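Local coordinates for 70 kDa protein (Xanthomonas sp., PDB 4B2N) that cleaves rubber oxidatively as a processive dioxygenase that carries two covalently attached c-type hemes, at residues A[512-524]-A[629-641]. Residues are numbered along the deposited sequence; the frame is centred on the assembly and turned at random.
With HEC (heme c), chain D.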
# COMPACT_ATOMS: atom_id res chain seq x y z
N THR A 512 8.37 -8.26 6.77
CA THR A 512 8.03 -7.20 5.80
C THR A 512 9.13 -6.18 5.59
O THR A 512 8.86 -5.04 5.21
CB THR A 512 6.70 -6.51 6.17
OG1 THR A 512 6.87 -5.82 7.42
CG2 THR A 512 5.57 -7.55 6.36
N ALA A 513 10.39 -6.56 5.81
CA ALA A 513 11.45 -5.60 5.51
C ALA A 513 11.45 -5.30 3.94
O ALA A 513 11.04 -6.12 3.15
CB ALA A 513 12.80 -6.17 5.99
N PRO A 514 11.90 -4.09 3.52
CA PRO A 514 12.40 -3.00 4.37
C PRO A 514 11.28 -2.13 4.99
O PRO A 514 10.07 -2.27 4.66
CB PRO A 514 13.22 -2.18 3.38
CG PRO A 514 12.52 -2.35 2.02
CD PRO A 514 12.02 -3.77 2.07
N TYR A 515 11.67 -1.28 5.96
CA TYR A 515 10.70 -0.62 6.82
C TYR A 515 10.52 0.90 6.55
O TYR A 515 11.37 1.54 5.89
CB TYR A 515 11.12 -0.86 8.30
CG TYR A 515 11.15 -2.34 8.60
CD1 TYR A 515 9.96 -3.07 8.69
CD2 TYR A 515 12.37 -3.03 8.71
CE1 TYR A 515 9.99 -4.44 8.94
CE2 TYR A 515 12.42 -4.40 8.97
CZ TYR A 515 11.19 -5.10 9.08
OH TYR A 515 11.11 -6.44 9.28
N PHE A 516 9.50 1.49 7.19
CA PHE A 516 9.04 2.83 7.02
C PHE A 516 8.29 2.98 5.71
O PHE A 516 8.39 2.14 4.82
CB PHE A 516 10.15 3.90 7.13
CG PHE A 516 10.85 3.89 8.45
CD1 PHE A 516 10.22 3.38 9.57
CD2 PHE A 516 12.13 4.44 8.57
CE1 PHE A 516 10.85 3.36 10.82
CE2 PHE A 516 12.79 4.44 9.80
CZ PHE A 516 12.13 3.91 10.93
N HIS A 517 7.57 4.08 5.61
CA HIS A 517 6.63 4.27 4.49
C HIS A 517 7.32 4.31 3.15
O HIS A 517 6.65 4.17 2.16
CB HIS A 517 5.77 5.49 4.72
CG HIS A 517 6.54 6.78 4.68
ND1 HIS A 517 7.20 7.32 5.80
CD2 HIS A 517 6.75 7.65 3.64
CE1 HIS A 517 7.77 8.49 5.42
NE2 HIS A 517 7.49 8.69 4.10
N ASN A 518 8.63 4.56 3.12
CA ASN A 518 9.36 4.57 1.85
C ASN A 518 10.28 3.33 1.62
O ASN A 518 11.12 3.33 0.70
CB ASN A 518 10.19 5.87 1.70
CG ASN A 518 11.21 6.05 2.86
OD1 ASN A 518 11.29 5.19 3.74
ND2 ASN A 518 11.85 7.22 2.94
N GLY A 519 10.14 2.31 2.47
CA GLY A 519 10.93 1.08 2.45
C GLY A 519 12.41 1.38 2.48
O GLY A 519 13.20 0.74 1.78
N SER A 520 12.84 2.29 3.34
CA SER A 520 14.24 2.78 3.29
C SER A 520 15.19 2.09 4.25
O SER A 520 16.41 2.20 4.06
CB SER A 520 14.32 4.27 3.62
OG SER A 520 13.61 4.58 4.82
N VAL A 521 14.66 1.42 5.25
CA VAL A 521 15.52 0.78 6.24
C VAL A 521 15.49 -0.77 6.15
O VAL A 521 14.45 -1.38 6.30
CB VAL A 521 15.11 1.21 7.63
CG1 VAL A 521 16.01 0.49 8.66
CG2 VAL A 521 15.19 2.72 7.66
N PRO A 522 16.65 -1.41 5.89
CA PRO A 522 16.54 -2.80 5.45
C PRO A 522 16.27 -3.79 6.55
O PRO A 522 15.88 -4.90 6.25
CB PRO A 522 17.92 -3.09 4.86
CG PRO A 522 18.84 -2.18 5.65
CD PRO A 522 18.04 -0.90 5.80
N ASN A 523 16.50 -3.42 7.82
CA ASN A 523 16.21 -4.39 8.88
C ASN A 523 15.68 -3.76 10.14
O ASN A 523 15.71 -2.54 10.32
CB ASN A 523 17.38 -5.38 9.15
CG ASN A 523 18.67 -4.68 9.58
OD1 ASN A 523 19.84 -5.18 9.32
ND2 ASN A 523 18.52 -3.57 10.23
N LEU A 524 15.16 -4.59 11.02
CA LEU A 524 14.52 -4.08 12.21
C LEU A 524 15.51 -3.49 13.18
O LEU A 524 15.25 -2.42 13.85
CB LEU A 524 13.71 -5.20 12.88
CG LEU A 524 12.35 -4.63 13.22
CD1 LEU A 524 11.27 -5.62 12.87
CD2 LEU A 524 12.33 -4.21 14.70
N TYR A 629 18.95 0.41 -3.13
CA TYR A 629 18.17 1.46 -2.50
C TYR A 629 19.06 2.67 -2.24
O TYR A 629 20.09 2.56 -1.56
CB TYR A 629 17.55 1.04 -1.17
CG TYR A 629 16.59 2.14 -0.68
CD1 TYR A 629 15.25 2.17 -1.11
CD2 TYR A 629 17.04 3.15 0.16
CE1 TYR A 629 14.39 3.17 -0.68
CE2 TYR A 629 16.18 4.16 0.60
CZ TYR A 629 14.87 4.16 0.19
OH TYR A 629 14.03 5.17 0.60
N ASN A 630 18.61 3.83 -2.70
CA ASN A 630 19.32 5.08 -2.53
C ASN A 630 18.50 6.08 -1.68
O ASN A 630 17.54 6.71 -2.18
CB ASN A 630 19.64 5.71 -3.87
CG ASN A 630 20.53 6.95 -3.72
OD1 ASN A 630 20.75 7.47 -2.60
ND2 ASN A 630 21.09 7.40 -4.84
N SER A 631 18.92 6.24 -0.42
CA SER A 631 18.25 7.15 0.53
C SER A 631 18.26 8.66 0.16
O SER A 631 17.52 9.45 0.74
CB SER A 631 18.89 7.05 1.93
OG SER A 631 18.40 5.93 2.57
N TYR A 632 19.17 9.05 -0.73
CA TYR A 632 19.31 10.43 -1.21
C TYR A 632 18.29 10.87 -2.29
O TYR A 632 18.13 12.05 -2.51
CB TYR A 632 20.75 10.68 -1.68
CG TYR A 632 21.69 10.58 -0.54
CD1 TYR A 632 21.53 11.42 0.55
CD2 TYR A 632 22.69 9.59 -0.49
CE1 TYR A 632 22.38 11.36 1.63
CE2 TYR A 632 23.55 9.52 0.60
CZ TYR A 632 23.38 10.41 1.66
OH TYR A 632 24.17 10.38 2.78
N LEU A 633 17.55 9.96 -2.90
CA LEU A 633 16.55 10.40 -3.85
C LEU A 633 15.39 11.05 -3.10
O LEU A 633 15.20 10.83 -1.88
CB LEU A 633 16.07 9.26 -4.79
CG LEU A 633 17.22 8.50 -5.50
CD1 LEU A 633 16.53 7.39 -6.31
CD2 LEU A 633 18.10 9.36 -6.39
N TYR A 634 14.65 11.88 -3.82
CA TYR A 634 13.52 12.60 -3.28
C TYR A 634 12.56 11.61 -2.58
O TYR A 634 12.12 10.66 -3.21
CB TYR A 634 12.78 13.28 -4.45
CG TYR A 634 11.57 14.13 -4.08
CD1 TYR A 634 10.28 13.56 -3.98
CD2 TYR A 634 11.69 15.51 -3.86
CE1 TYR A 634 9.17 14.34 -3.70
CE2 TYR A 634 10.56 16.27 -3.54
CZ TYR A 634 9.34 15.68 -3.45
OH TYR A 634 8.25 16.45 -3.16
N GLY A 635 12.26 11.86 -1.31
CA GLY A 635 11.26 11.12 -0.61
C GLY A 635 11.84 9.89 0.02
O GLY A 635 11.11 9.18 0.71
N ASN A 636 13.13 9.60 -0.22
CA ASN A 636 13.72 8.31 0.12
C ASN A 636 14.52 8.36 1.44
O ASN A 636 15.16 7.37 1.78
CB ASN A 636 14.69 7.77 -0.99
CG ASN A 636 13.97 6.88 -2.02
OD1 ASN A 636 12.72 6.82 -2.10
ND2 ASN A 636 14.75 6.13 -2.78
N ASP A 637 14.49 9.48 2.17
CA ASP A 637 15.38 9.61 3.36
C ASP A 637 15.11 8.46 4.34
O ASP A 637 13.97 7.97 4.44
CB ASP A 637 15.16 10.98 4.07
CG ASP A 637 16.10 11.18 5.22
OD1 ASP A 637 17.26 11.36 4.91
OD2 ASP A 637 15.71 11.15 6.41
N ASN A 638 16.16 8.05 5.08
CA ASN A 638 16.04 6.89 5.94
C ASN A 638 16.08 7.35 7.39
O ASN A 638 16.27 6.53 8.27
CB ASN A 638 17.17 5.87 5.66
CG ASN A 638 18.54 6.41 6.02
OD1 ASN A 638 18.70 7.62 6.09
ND2 ASN A 638 19.51 5.54 6.27
N GLY A 639 15.89 8.65 7.62
CA GLY A 639 16.07 9.25 8.99
C GLY A 639 14.78 9.15 9.74
O GLY A 639 13.75 8.76 9.18
N GLY A 640 14.78 9.52 11.02
CA GLY A 640 13.52 9.49 11.76
C GLY A 640 13.30 8.28 12.66
O GLY A 640 14.15 7.37 12.74
N HIS A 641 12.19 8.28 13.39
CA HIS A 641 11.95 7.25 14.36
C HIS A 641 13.24 7.07 15.19
O HIS A 641 13.64 5.96 15.52
CB HIS A 641 11.58 5.97 13.59
CG HIS A 641 10.91 4.92 14.43
ND1 HIS A 641 11.59 4.10 15.26
CD2 HIS A 641 9.58 4.54 14.51
CE1 HIS A 641 10.72 3.23 15.82
NE2 HIS A 641 9.51 3.52 15.36
FE HEC D . 7.76 2.63 15.65
CHA HEC D . 7.55 2.55 12.20
CHB HEC D . 8.95 -0.73 15.73
CHC HEC D . 8.46 2.84 18.99
CHD HEC D . 5.67 5.33 15.74
NA HEC D . 8.05 1.19 14.26
C1A HEC D . 8.07 1.38 12.86
C2A HEC D . 8.53 0.18 12.16
C3A HEC D . 8.93 -0.78 13.20
C4A HEC D . 8.69 -0.11 14.46
CMA HEC D . 9.45 -2.18 12.95
CAA HEC D . 8.50 -0.09 10.66
CBA HEC D . 7.01 -0.56 10.46
CGA HEC D . 6.67 -0.67 8.96
O1A HEC D . 7.54 -0.24 8.15
O2A HEC D . 5.60 -1.20 8.50
NB HEC D . 8.59 1.25 17.09
C1B HEC D . 9.00 -0.01 17.00
C2B HEC D . 9.50 -0.62 18.24
C3B HEC D . 9.37 0.48 19.21
C4B HEC D . 8.81 1.55 18.40
CMB HEC D . 10.01 -2.04 18.41
CAB HEC D . 9.76 0.51 20.67
CBB HEC D . 11.14 0.43 20.89
NC HEC D . 7.09 3.74 17.10
C1C HEC D . 7.59 3.83 18.43
C2C HEC D . 7.11 4.98 19.19
C3C HEC D . 6.29 5.69 18.24
C4C HEC D . 6.37 4.96 16.95
CMC HEC D . 7.40 5.34 20.64
CAC HEC D . 5.57 6.97 18.55
CBC HEC D . 6.14 8.07 19.07
ND HEC D . 6.75 3.66 14.29
C1D HEC D . 6.02 4.75 14.43
C2D HEC D . 5.47 5.38 13.24
C3D HEC D . 6.03 4.58 12.18
C4D HEC D . 6.81 3.58 12.92
CMD HEC D . 4.58 6.59 13.12
CAD HEC D . 5.82 4.75 10.69
CBD HEC D . 7.05 5.54 10.21
CGD HEC D . 7.04 5.78 8.72
O1D HEC D . 7.14 6.91 8.23
O2D HEC D . 6.87 4.78 8.04
O HOH W 1 11.03 4.61 -1.71
O HOH W 2 18.68 2.54 5.76
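Phe516, Asn518 and the ring of Tyr629 carry this buried contact, in which two loops of a probably cytochrome c-like domain close round one heme c, 512-524 at its propionates and 629-641 at its iron. Phe516 CZ comes within 3.4 Å of His641 CB, and the two rings lie obliquely, their planes 39° apart. The ring edge of Phe516 also faces the porphyrin near CHA, and the Phe516 backbone N donates to heme O1A at 2.8 Å. His641 NE2 binds the iron at 2.0 Å, with His394 as the other axial ligand; Phe516 therefore packs against the base of a ligand side chain. His517 ND1 meets O1D of the other propionate at 2.5 Å, a very short bond whose exact length is doubtful.

Farther from the heme, the amide of Asn518 bridges the loops. Its ND2 donates to Gly635 O at 3.1 Å, nearly straight at 167°, and to Asp637 O at 2.7 Å. Both acceptors lie close to the amide plane, so the two bonds hold the group flat and fix its rotation. Being carbonyls, they also set which end is the nitrogen; Ser520 OG, donating to Asn518 OD1 at 2.6 Å, agrees. With CG between the backbone N and carbonyl carbon (chi1 59°) and OD1 turned back on the CA side, ND2 points at these carbonyls.

Tyr629 presents one ring face to Ser520, whose CA stands 3.9 Å from the ring centroid in a CH-pi contact, while the phenol OH donates to Asn636 O. One water links the loops between Asn518 and Asn636; a second donates to Ser520 O and accepts from Asn638 ND2, whose amide partner OD1 is hydrogen-bonded to Lys535 NZ.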